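Local coordinates for protein aminoacyl-histidine dipeptidase (Vibrio alginolyticus, PDB 3MRU) that probably hydrolyses dipeptides, Xaa-His substrates such as carnosine among them, as a zinc-dependent metallopeptidase of the M20 family, at residues E179-A185 with N428-A434; G218-C222 with C366-S370; S409-F415 with D449-F453; H225-G229 with L295-E299. All coordinates share one frame; numbering follows the deposited sequence.

Overall arrangement
The four contacts illustrate how chemistry follows position in a two-domain M20 peptidase. Contact 3 is buried and almost wholly apolar, fixing a helix on the edge strand of the zinc-carrying sheet. Contact 1 touches it, with centres about 11 Å apart, and pairs strand 430-432 with strand 181-199 of the large mixed sheet; backbone bonds and apolar side chains both carry it. Contact 2, also buried and touching contact 1, works through one arginine that reaches from strand 361-370 to a loop. Contact 4 lies farther out, about 34 Å from contact 3 between centres, and is partly buried; there two loops meet through a carboxylate and a few methyl groups.

Contact 1 (E179-A185 with N428-A434); sequences EVYMGCA and NIMVIHA
Tyr181 and Met430 open a short parallel pairing of strands, in which strand 430-432 lies against the beginning of strand 181-199 in the large mixed sheet. The register holds Tyr181 opposite Met430 and Cys184 opposite Ile432, three steps along one chain against two along the other, and the corner at Met182 takes up the difference. Met430 supplies two bonds of the pairing: its N donates to Val180 O at 2.7 Å, and its O receives Met182 N at 3.1 Å. Beyond the corner the bonds become weak.

Ile432 shows how a branched side chain serves this geometry. From CB it forks. CG2 goes to Cys222 of the neighbouring loop, while CG1 turns over one face of the Tyr181 ring in a CH-pi contact, 4.1 Å from the ring centroid and displaced toward the rim. CD1 then carries on to CB of Cys184, on the same face of the sheet. Tyr181 also has Met430 CB at its ring edge, and these two side chains lie alongside each other, pointing the same way.

Val180 and Met182 leave by a different side. Val180 CG2 meets Ile429 CG1 at 3.5 Å. Met182 SD rests on Ile429 CG2 at 3.6 Å, and helix 410-420 covers both through Phe415 and Met412. Tyr181 lies about 8 Å, side chain to side chain, from the zinc ligand Asp173. At the far end of the pairing Ala185 CB stands 3.9 Å above the plane of the His433 imidazole, whose NE2 is hydrogen-bonded to Ser349 OG.

Contact 2 (G218-C222 with C366-S370); sequences GHSGC and CLIRS
Gly221 and Arg369 are the nearest backbone neighbours here, with CA atoms 7.2 Å apart, so the turn after strand 218-219 does not pair with strand 361-370 and a long side chain has to cross between them. Arg369 makes the crossing. Its chain is extended from CG to NE, with CG anti to the carbonyl carbon (chi1 -68°), and CD passes beside Gly221 CA at 3.6 Å. The guanidinium then grips a single atom side-on: NE donates to Ser220 OG at 2.9 Å and NH2 to the same OG at 3.0 Å. The hydroxyl oxygen sits at the guanidinium edge, tilted 19° from its plane.

Leu367 lays CD2 over one face of the guanidinium. The side chain of His219 crosses that of Arg369 at about a right angle, with ring and guanidinium planes 37° apart. Its ND1 accepts a nearly straight bond from Cys222 N, which fixes the imidazole within the turn 219-222. Asn260 and His433 also touch the arginine, which anchors this turn, away from the zinc site, to a large-sheet strand paired with 181-199 and 346-358. Because Ser220 OG receives two donors, its own hydrogen is expected to point away from the guanidinium.

Contact 3 (S409-F415 with D449-F453); sequences SEIMAIF and DMVSF
Ser409, which faces Asp449 across the contact, is the N-cap of helix 410-420: Ser409 OG accepts a weak bond from Met412 N at 3.3 Å. Asp449 OD2 is a neighbour of this helix start without a bond across the contact. Ser409 OG lies 3.7 Å from Asp449 OD2, and Ile411 turns its CB and CG2 to the same oxygen. A carboxylate near the N-terminal end of a helix would probably be eased by the helix dipole, but Glu410 OE1, 4.8 Å from Asp449 OD2, would work against that; Glu410 has a weak, long ion pair with Lys73.

Farther along the strand the contact turns apolar. Val451 points toward the helix and divides its two methyls: CG2 meets Ile411 CD1 at 3.3 Å, while CG1 takes Met412 CE at 3.5 Å. Met412 gets there by bending twice, at chi2 and chi3, so that its terminal methyl curls back to the strand. One turn on, Phe415 has CG anti to the backbone N (chi1 -175°), which sends its ring past Val451 CG1 to Phe453. The two phenyl rings form an edge-to-face pair, centroids 5.4 Å apart and planes at 66°, with Phe415 CE2 over the face of Phe453.

Helix 469-485 also packs here, Leu482 on Ile411 and Phe415 and Met479 on Phe453. With the axes of 410-415 and 449-452 at 37°, the helix covers the outer strand of the six-stranded mixed sheet, an alpha/beta layering characteristic of the catalytic domain of M20 zinc exopeptidases.

Contact 4 (H225-G229 with L295-E299); sequences HTGRG and LGKIE
Glu299 meets Gly229 by way of its side-chain torsions: chi1 of -65° places CG anti to the carbonyl carbon, and a bend at chi2 (-78°) turns the carboxylate to the neighbouring loop. The arrangement is a contact between two loops in the region that corresponds to the M20 dimerisation domain, joining the approach to helix 231-242 with the turn that leaves helix 277-295. Its one hydrogen bond is nearly straight: Gly229 N donates to Glu299 OE1 at 2.6 Å, meeting the oxygen on its anti side, 24° out of the carboxylate plane. The other oxygen, OE2, takes Lys216 N, so backbone amides of two different loop regions hold the group between them.

Arg228 approaches the same carboxylate without forming a salt bridge. Its CA and CB lie close to Glu299 OE1, at 3.1 and 3.6 Å, whereas NE is 5.5 Å from that oxygen; the two planar groups are steeply inclined to each other. The guanidinium is engaged elsewhere, with NH1 bonded to Gly217 O.

Apolar atoms complete the join. Ile298 sends out both branches: CG2 lies 3.8 Å from the carbonyl carbon of Gly227, and the side chain crosses that of Thr226 at about a right angle. Leu295 adds CD2, 4.0 Å from Gly227 O. Thr226 turns its OG1 to Asp223 O and leaves its methyl CG2 to rest on Ile298 CD1 at 3.6 Å.

Contact 1 (E179-A185 with N428-A434)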
loop_
_atom_site.group_PDB
_atom_site.type_symbol
_atom_site.label_atom_id
_atom_site.label_comp_id
_atom_site.label_asym_id
_atom_site.label_seq_id
_atom_site.Cartn_x
_atom_site.Cartn_y
_atom_site.Cartn_z
ATOM N N GLU A 179 -2.785 17.144 0.050
ATOM C CA GLU A 179 -3.247 15.781 0.288
ATOM C C GLU A 179 -2.618 15.186 1.528
ATOM O O GLU A 179 -1.504 14.695 1.480
ATOM C CB GLU A 179 -2.853 14.923 -0.907
ATOM C CG GLU A 179 -3.761 15.093 -2.100
ATOM C CD GLU A 179 -3.727 13.892 -3.030
ATOM O OE1 GLU A 179 -3.370 12.780 -2.549
ATOM O OE2 GLU A 179 -4.058 14.064 -4.235
ATOM N N VAL A 180 -3.337 15.213 2.630
ATOM C CA VAL A 180 -2.831 14.634 3.863
ATOM C C VAL A 180 -3.362 13.236 4.208
ATOM O O VAL A 180 -4.368 12.776 3.658
ATOM C CB VAL A 180 -3.061 15.570 5.048
ATOM C CG1 VAL A 180 -1.745 15.947 5.664
ATOM C CG2 VAL A 180 -3.832 16.799 4.607
ATOM N N TYR A 181 -2.654 12.581 5.124
ATOM C CA TYR A 181 -2.993 11.245 5.586
ATOM C C TYR A 181 -3.130 11.212 7.096
ATOM O O TYR A 181 -2.238 11.658 7.819
ATOM C CB TYR A 181 -1.954 10.216 5.117
ATOM C CG TYR A 181 -1.989 9.976 3.629
ATOM C CD1 TYR A 181 -0.814 9.865 2.895
ATOM C CD2 TYR A 181 -3.199 9.890 2.948
ATOM C CE1 TYR A 181 -0.845 9.667 1.518
ATOM C CE2 TYR A 181 -3.243 9.688 1.587
ATOM C CZ TYR A 181 -2.067 9.578 0.872
ATOM O OH TYR A 181 -2.116 9.377 -0.492
ATOM N N MET A 182 -4.258 10.698 7.572
ATOM C CA MET A 182 -4.478 10.585 9.008
ATOM C C MET A 182 -4.610 9.130 9.430
ATOM O O MET A 182 -4.750 8.827 10.630
ATOM C CB MET A 182 -5.691 11.397 9.463
ATOM C CG MET A 182 -6.985 11.072 8.742
ATOM S SD MET A 182 -8.322 12.171 9.254
ATOM C CE MET A 182 -8.392 11.887 11.040
ATOM N N GLY A 183 -4.551 8.232 8.448
ATOM C CA GLY A 183 -4.618 6.815 8.733
ATOM C C GLY A 183 -4.375 5.949 7.525
ATOM O O GLY A 183 -4.498 6.399 6.368
ATOM N N CYS A 184 -4.033 4.687 7.802
ATOM C CA CYS A 184 -3.970 3.659 6.758
ATOM C C CYS A 184 -4.314 2.265 7.276
ATOM O O CYS A 184 -4.412 2.039 8.477
ATOM C CB CYS A 184 -2.599 3.659 6.070
ATOM S SG CYS A 184 -1.273 3.232 7.163
ATOM N N ALA A 185 -4.488 1.346 6.338
ATOM C CA ALA A 185 -4.788 -0.043 6.643
ATOM C C ALA A 185 -3.542 -0.879 6.887
ATOM O O ALA A 185 -2.537 -0.738 6.193
ATOM C CB ALA A 185 -5.613 -0.653 5.509
ATOM N N ASN A 428 -7.024 18.086 0.982
ATOM C CA ASN A 428 -7.834 16.899 0.741
ATOM C C ASN A 428 -7.353 15.810 1.700
ATOM O O ASN A 428 -6.647 14.884 1.299
ATOM C CB ASN A 428 -7.701 16.442 -0.712
ATOM C CG ASN A 428 -8.200 15.025 -0.926
ATOM O OD1 ASN A 428 -7.954 14.419 -1.968
ATOM N ND2 ASN A 428 -8.906 14.491 0.063
ATOM N N ILE A 429 -7.735 15.930 2.970
ATOM C CA ILE A 429 -7.312 14.972 4.007
ATOM C C ILE A 429 -7.870 13.597 3.663
ATOM O O ILE A 429 -9.003 13.500 3.212
ATOM C CB ILE A 429 -7.805 15.368 5.417
ATOM C CG1 ILE A 429 -7.114 16.636 5.897
ATOM C CG2 ILE A 429 -7.527 14.270 6.447
ATOM C CD1 ILE A 429 -7.756 17.318 7.097
ATOM N N MET A 430 -7.076 12.541 3.876
ATOM C CA MET A 430 -7.445 11.189 3.428
ATOM C C MET A 430 -7.119 10.033 4.368
ATOM O O MET A 430 -6.475 10.209 5.406
ATOM C CB MET A 430 -6.805 10.894 2.085
ATOM C CG MET A 430 -7.531 11.518 0.961
ATOM S SD MET A 430 -6.974 10.839 -0.594
ATOM C CE MET A 430 -8.243 9.595 -0.896
ATOM N N VAL A 431 -7.600 8.851 3.989
ATOM C CA VAL A 431 -7.240 7.585 4.620
ATOM C C VAL A 431 -7.116 6.573 3.491
ATOM O O VAL A 431 -8.101 6.282 2.821
ATOM C CB VAL A 431 -8.301 7.107 5.638
ATOM C CG1 VAL A 431 -7.995 5.711 6.114
ATOM C CG2 VAL A 431 -8.323 8.005 6.823
ATOM N N ILE A 432 -5.913 6.066 3.240
ATOM C CA ILE A 432 -5.766 5.053 2.194
ATOM C C ILE A 432 -5.886 3.670 2.769
ATOM O O ILE A 432 -5.394 3.375 3.863
ATOM C CB ILE A 432 -4.460 5.130 1.308
ATOM C CG1 ILE A 432 -3.313 5.847 2.013
ATOM C CG2 ILE A 432 -4.755 5.746 -0.049
ATOM C CD1 ILE A 432 -2.668 5.056 3.130
ATOM N N HIS A 433 -6.545 2.819 2.003
ATOM C CA HIS A 433 -6.726 1.457 2.401
ATOM C C HIS A 433 -5.483 0.742 1.893
ATOM O O HIS A 433 -5.571 -0.134 1.015
ATOM C CB HIS A 433 -8.011 0.894 1.785
ATOM C CG HIS A 433 -8.660 -0.146 2.631
ATOM N ND1 HIS A 433 -9.095 0.110 3.911
ATOM C CD2 HIS A 433 -8.920 -1.451 2.395
ATOM C CE1 HIS A 433 -9.593 -0.997 4.428
ATOM N NE2 HIS A 433 -9.506 -1.956 3.526
ATOM N N ALA A 434 -4.330 1.139 2.453
ATOM C CA ALA A 434 -3.019 0.651 2.027
ATOM C C ALA A 434 -1.955 0.843 3.116
ATOM O O ALA A 434 -2.196 1.480 4.141
ATOM C CB ALA A 434 -2.582 1.273 0.739
#

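Contact 2 (G218-C222 with C366-S370)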
loop_
_atom_site.group_PDB
_atom_site.type_symbol
_atom_site.label_atom_id
_atom_site.label_comp_id
_atom_site.label_asym_id
_atom_site.label_seq_id
_atom_site.Cartn_x
_atom_site.Cartn_y
_atom_site.Cartn_z
ATOM N N GLY A 218 -8.594 -4.372 -10.375
ATOM C CA GLY A 218 -8.157 -3.271 -9.533
ATOM C C GLY A 218 -7.229 -3.740 -8.438
ATOM O O GLY A 218 -6.872 -4.916 -8.350
ATOM N N HIS A 219 -6.855 -2.802 -7.594
ATOM C CA HIS A 219 -5.951 -3.068 -6.522
ATOM C C HIS A 219 -6.756 -3.316 -5.247
ATOM O O HIS A 219 -7.511 -2.447 -4.801
ATOM C CB HIS A 219 -5.067 -1.849 -6.407
ATOM C CG HIS A 219 -4.310 -1.750 -5.125
ATOM N ND1 HIS A 219 -4.732 -0.957 -4.079
ATOM C CD2 HIS A 219 -3.136 -2.297 -4.740
ATOM C CE1 HIS A 219 -3.857 -1.040 -3.095
ATOM N NE2 HIS A 219 -2.877 -1.839 -3.473
ATOM N N SER A 220 -6.584 -4.497 -4.657
ATOM C CA SER A 220 -7.325 -4.915 -3.463
ATOM C C SER A 220 -7.471 -3.845 -2.381
ATOM O O SER A 220 -8.373 -3.910 -1.561
ATOM C CB SER A 220 -6.703 -6.176 -2.852
ATOM O OG SER A 220 -5.804 -5.884 -1.795
ATOM N N GLY A 221 -6.579 -2.872 -2.357
ATOM C CA GLY A 221 -6.623 -1.862 -1.310
ATOM C C GLY A 221 -7.272 -0.504 -1.456
ATOM O O GLY A 221 -8.080 -0.087 -0.614
ATOM N N CYS A 222 -6.906 0.184 -2.532
ATOM C CA CYS A 222 -7.412 1.511 -2.808
ATOM C C CYS A 222 -8.741 1.361 -3.598
ATOM O O CYS A 222 -9.570 2.278 -3.570
ATOM C CB CYS A 222 -6.384 2.370 -3.559
ATOM S SG CYS A 222 -5.115 3.178 -2.465
ATOM N N CYS A 366 -5.581 -15.025 -0.181
ATOM C CA CYS A 366 -6.321 -13.807 0.082
ATOM C C CYS A 366 -5.599 -12.858 1.035
ATOM O O CYS A 366 -4.638 -13.232 1.713
ATOM C CB CYS A 366 -7.724 -14.142 0.609
ATOM S SG CYS A 366 -7.736 -14.672 2.332
ATOM N N LEU A 367 -6.075 -11.620 1.085
ATOM C CA LEU A 367 -5.361 -10.583 1.801
ATOM C C LEU A 367 -6.316 -9.668 2.556
ATOM O O LEU A 367 -7.095 -8.930 1.954
ATOM C CB LEU A 367 -4.472 -9.790 0.833
ATOM C CG LEU A 367 -3.796 -8.509 1.327
ATOM C CD1 LEU A 367 -2.809 -8.802 2.424
ATOM C CD2 LEU A 367 -3.089 -7.834 0.189
ATOM N N ILE A 368 -6.251 -9.725 3.879
ATOM C CA ILE A 368 -7.140 -8.931 4.698
ATOM C C ILE A 368 -6.474 -7.604 4.955
ATOM O O ILE A 368 -5.277 -7.552 5.294
ATOM C CB ILE A 368 -7.447 -9.624 6.043
ATOM C CG1 ILE A 368 -7.982 -11.033 5.795
ATOM C CG2 ILE A 368 -8.422 -8.807 6.847
ATOM C CD1 ILE A 368 -7.975 -11.951 7.017
ATOM N N ARG A 369 -7.247 -6.535 4.789
ATOM C CA ARG A 369 -6.806 -5.190 5.116
ATOM C C ARG A 369 -7.702 -4.623 6.190
ATOM O O ARG A 369 -8.881 -4.993 6.279
ATOM C CB ARG A 369 -6.932 -4.311 3.911
ATOM C CG ARG A 369 -6.002 -4.641 2.843
ATOM C CD ARG A 369 -6.354 -3.772 1.683
ATOM N NE ARG A 369 -5.547 -4.068 0.508
ATOM C CZ ARG A 369 -4.234 -3.912 0.452
ATOM N NH1 ARG A 369 -3.569 -3.495 1.523
ATOM N NH2 ARG A 369 -3.588 -4.209 -0.661
ATOM N N SER A 370 -7.145 -3.716 6.992
ATOM C CA SER A 370 -7.902 -3.037 8.030
ATOM C C SER A 370 -7.132 -1.860 8.631
ATOM O O SER A 370 -5.904 -1.882 8.694
ATOM C CB SER A 370 -8.385 -4.033 9.081
ATOM O OG SER A 370 -9.116 -3.336 10.067
#

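Contact 3 (S409-F415 with D449-F453)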
loop_
_atom_site.group_PDB
_atom_site.type_symbol
_atom_site.label_atom_id
_atom_site.label_comp_id
_atom_site.label_asym_id
_atom_site.label_seq_id
_atom_site.Cartn_x
_atom_site.Cartn_y
_atom_site.Cartn_z
ATOM N N SER A 409 -8.150 14.945 15.970
ATOM C CA SER A 409 -6.924 14.916 16.743
ATOM C C SER A 409 -6.365 16.328 16.664
ATOM O O SER A 409 -6.672 17.080 15.714
ATOM C CB SER A 409 -5.937 13.904 16.150
ATOM O OG SER A 409 -5.426 14.352 14.900
ATOM N N GLU A 410 -5.548 16.675 17.661
ATOM C CA GLU A 410 -4.857 17.973 17.720
ATOM C C GLU A 410 -4.245 18.463 16.404
ATOM O O GLU A 410 -4.555 19.558 15.910
ATOM C CB GLU A 410 -3.660 17.871 18.683
ATOM C CG GLU A 410 -3.990 17.473 20.130
ATOM C CD GLU A 410 -2.749 17.472 21.031
ATOM O OE1 GLU A 410 -1.776 16.729 20.736
ATOM O OE2 GLU A 410 -2.749 18.214 22.039
ATOM N N ILE A 411 -3.397 17.591 15.846
ATOM C CA ILE A 411 -2.508 17.896 14.724
ATOM C C ILE A 411 -3.271 17.885 13.397
ATOM O O ILE A 411 -3.063 18.749 12.551
ATOM C CB ILE A 411 -1.218 16.999 14.714
ATOM C CG1 ILE A 411 0.009 17.756 14.162
ATOM C CG2 ILE A 411 -1.459 15.601 14.133
ATOM C CD1 ILE A 411 -0.067 18.141 12.678
ATOM N N MET A 412 -4.182 16.940 13.228
ATOM C CA MET A 412 -5.027 16.965 12.056
ATOM C C MET A 412 -5.800 18.272 12.005
ATOM O O MET A 412 -5.877 18.903 10.953
ATOM C CB MET A 412 -5.985 15.773 12.047
ATOM C CG MET A 412 -6.605 15.493 10.665
ATOM S SD MET A 412 -5.437 15.652 9.266
ATOM C CE MET A 412 -4.044 14.657 9.819
ATOM N N ALA A 413 -6.351 18.662 13.158
ATOM C CA ALA A 413 -7.175 19.861 13.279
ATOM C C ALA A 413 -6.363 21.082 12.908
ATOM O O ALA A 413 -6.772 21.893 12.064
ATOM C CB ALA A 413 -7.705 19.999 14.691
ATOM N N ILE A 414 -5.199 21.186 13.542
ATOM C CA ILE A 414 -4.262 22.267 13.279
ATOM C C ILE A 414 -3.941 22.330 11.804
ATOM O O ILE A 414 -4.309 23.290 11.132
ATOM C CB ILE A 414 -2.993 22.106 14.092
ATOM C CG1 ILE A 414 -3.319 22.375 15.554
ATOM C CG2 ILE A 414 -1.940 23.065 13.609
ATOM C CD1 ILE A 414 -3.850 23.793 15.940
ATOM N N PHE A 415 -3.294 21.282 11.306
ATOM C CA PHE A 415 -2.913 21.210 9.921
ATOM C C PHE A 415 -4.054 21.696 9.058
ATOM O O PHE A 415 -3.863 22.512 8.167
ATOM C CB PHE A 415 -2.549 19.779 9.549
ATOM C CG PHE A 415 -2.029 19.636 8.151
ATOM C CD1 PHE A 415 -2.881 19.725 7.063
ATOM C CD2 PHE A 415 -0.683 19.403 7.929
ATOM C CE1 PHE A 415 -2.402 19.602 5.791
ATOM C CE2 PHE A 415 -0.192 19.271 6.654
ATOM C CZ PHE A 415 -1.055 19.373 5.581
ATOM N N ASP A 449 -0.178 10.551 17.667
ATOM C CA ASP A 449 -0.943 10.752 16.438
ATOM C C ASP A 449 0.030 11.374 15.457
ATOM O O ASP A 449 1.165 11.700 15.832
ATOM C CB ASP A 449 -2.081 11.744 16.665
ATOM C CG ASP A 449 -1.574 13.115 17.100
ATOM O OD1 ASP A 449 -0.505 13.167 17.778
ATOM O OD2 ASP A 449 -2.249 14.138 16.762
ATOM N N MET A 450 -0.413 11.567 14.216
ATOM C CA MET A 450 0.490 12.001 13.172
ATOM C C MET A 450 -0.172 12.370 11.863
ATOM O O MET A 450 -1.389 12.267 11.703
ATOM C CB MET A 450 1.553 10.927 12.929
ATOM C CG MET A 450 1.039 9.516 12.794
ATOM S SD MET A 450 2.364 8.311 12.988
ATOM C CE MET A 450 2.689 8.494 14.755
ATOM N N VAL A 451 0.666 12.826 10.937
ATOM C CA VAL A 451 0.234 13.311 9.644
ATOM C C VAL A 451 1.297 12.965 8.634
ATOM O O VAL A 451 2.461 12.818 8.972
ATOM C CB VAL A 451 0.035 14.854 9.599
ATOM C CG1 VAL A 451 -0.900 15.225 8.471
ATOM C CG2 VAL A 451 -0.540 15.373 10.869
ATOM N N SER A 452 0.871 12.861 7.387
ATOM C CA SER A 452 1.746 12.606 6.289
ATOM C C SER A 452 1.308 13.462 5.107
ATOM O O SER A 452 0.209 13.311 4.597
ATOM C CB SER A 452 1.715 11.117 5.941
ATOM O OG SER A 452 1.829 10.899 4.535
ATOM N N PHE A 453 2.190 14.357 4.685
ATOM C CA PHE A 453 1.991 15.201 3.507
ATOM C C PHE A 453 3.369 15.562 2.936
ATOM O O PHE A 453 4.375 15.564 3.670
ATOM C CB PHE A 453 1.536 16.579 3.949
ATOM C CG PHE A 453 2.520 17.250 4.856
ATOM C CD1 PHE A 453 2.817 16.703 6.102
ATOM C CD2 PHE A 453 3.183 18.393 4.456
ATOM C CE1 PHE A 453 3.750 17.303 6.949
ATOM C CE2 PHE A 453 4.111 19.000 5.291
ATOM C CZ PHE A 453 4.397 18.460 6.539
#

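Contact 4 (H225-G229 with L295-E299)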
loop_
_atom_site.group_PDB
_atom_site.type_symbol
_atom_site.label_atom_id
_atom_site.label_comp_id
_atom_site.label_asym_id
_atom_site.label_seq_id
_atom_site.Cartn_x
_atom_site.Cartn_y
_atom_site.Cartn_z
ATOM N N HIS A 225 -13.681 -0.506 -2.156
ATOM C CA HIS A 225 -14.974 0.155 -1.923
ATOM C C HIS A 225 -15.899 0.157 -3.139
ATOM O O HIS A 225 -17.114 0.153 -2.971
ATOM C CB HIS A 225 -14.746 1.619 -1.559
ATOM C CG HIS A 225 -13.890 2.349 -2.556
ATOM N ND1 HIS A 225 -14.370 2.771 -3.782
ATOM C CD2 HIS A 225 -12.577 2.695 -2.523
ATOM C CE1 HIS A 225 -13.393 3.361 -4.455
ATOM N NE2 HIS A 225 -12.296 3.332 -3.712
ATOM N N THR A 226 -15.328 0.160 -4.340
ATOM C CA THR A 226 -16.121 0.164 -5.566
ATOM C C THR A 226 -16.933 -1.121 -5.710
ATOM O O THR A 226 -16.783 -2.052 -4.918
ATOM C CB THR A 226 -15.231 0.340 -6.811
ATOM O OG1 THR A 226 -14.032 1.038 -6.450
ATOM C CG2 THR A 226 -15.969 1.126 -7.884
ATOM N N GLY A 227 -17.791 -1.168 -6.726
ATOM C CA GLY A 227 -18.619 -2.337 -6.966
ATOM C C GLY A 227 -17.920 -3.505 -7.640
ATOM O O GLY A 227 -18.561 -4.531 -7.892
ATOM N N ARG A 228 -16.615 -3.367 -7.914
ATOM C CA ARG A 228 -15.888 -4.288 -8.806
ATOM C C ARG A 228 -16.072 -5.758 -8.450
ATOM O O ARG A 228 -16.044 -6.123 -7.286
ATOM C CB ARG A 228 -14.406 -3.952 -8.843
ATOM C CG ARG A 228 -14.108 -2.494 -9.067
ATOM C CD ARG A 228 -13.659 -2.145 -10.507
ATOM N NE ARG A 228 -13.393 -0.705 -10.623
ATOM C CZ ARG A 228 -12.279 -0.099 -10.196
ATOM N NH1 ARG A 228 -11.285 -0.795 -9.643
ATOM N NH2 ARG A 228 -12.148 1.213 -10.331
ATOM N N GLY A 229 -16.269 -6.595 -9.458
ATOM C CA GLY A 229 -16.554 -7.997 -9.227
ATOM C C GLY A 229 -15.294 -8.779 -8.953
ATOM O O GLY A 229 -14.209 -8.341 -9.309
ATOM N N LEU A 295 -24.045 -6.266 -12.276
ATOM C CA LEU A 295 -22.823 -5.456 -12.256
ATOM C C LEU A 295 -22.678 -4.515 -13.476
ATOM O O LEU A 295 -21.685 -3.774 -13.605
ATOM C CB LEU A 295 -21.588 -6.366 -12.115
ATOM C CG LEU A 295 -21.585 -7.412 -10.992
ATOM C CD1 LEU A 295 -20.510 -8.457 -11.226
ATOM C CD2 LEU A 295 -21.415 -6.762 -9.624
ATOM N N GLY A 296 -23.686 -4.534 -14.349
ATOM C CA GLY A 296 -23.670 -3.757 -15.591
ATOM C C GLY A 296 -23.295 -2.292 -15.472
ATOM O O GLY A 296 -22.679 -1.742 -16.381
ATOM N N LYS A 297 -23.668 -1.655 -14.366
ATOM C CA LYS A 297 -23.359 -0.241 -14.174
ATOM C C LYS A 297 -21.832 -0.027 -14.070
ATOM O O LYS A 297 -21.241 0.671 -14.907
ATOM C CB LYS A 297 -24.106 0.314 -12.951
ATOM C CG LYS A 297 -24.290 1.837 -12.927
ATOM C CD LYS A 297 -22.970 2.613 -12.720
ATOM C CE LYS A 297 -22.271 2.258 -11.401
ATOM N NZ LYS A 297 -21.167 3.195 -11.044
ATOM N N ILE A 298 -21.212 -0.647 -13.057
ATOM C CA ILE A 298 -19.758 -0.546 -12.800
ATOM C C ILE A 298 -18.915 -1.464 -13.725
ATOM O O ILE A 298 -17.804 -1.098 -14.135
ATOM C CB ILE A 298 -19.413 -0.742 -11.263
ATOM C CG1 ILE A 298 -18.013 -0.202 -10.920
ATOM C CG2 ILE A 298 -19.576 -2.202 -10.811
ATOM C CD1 ILE A 298 -17.891 1.315 -10.960
ATOM N N GLU A 299 -19.458 -2.631 -14.072
ATOM C CA GLU A 299 -18.722 -3.618 -14.843
ATOM C C GLU A 299 -19.220 -3.668 -16.277
ATOM O O GLU A 299 -20.179 -4.381 -16.600
ATOM C CB GLU A 299 -18.824 -4.992 -14.185
ATOM C CG GLU A 299 -18.168 -5.112 -12.799
ATOM C CD GLU A 299 -16.638 -5.243 -12.838
ATOM O OE1 GLU A 299 -16.019 -5.379 -11.757
ATOM O OE2 GLU A 299 -16.053 -5.220 -13.941
#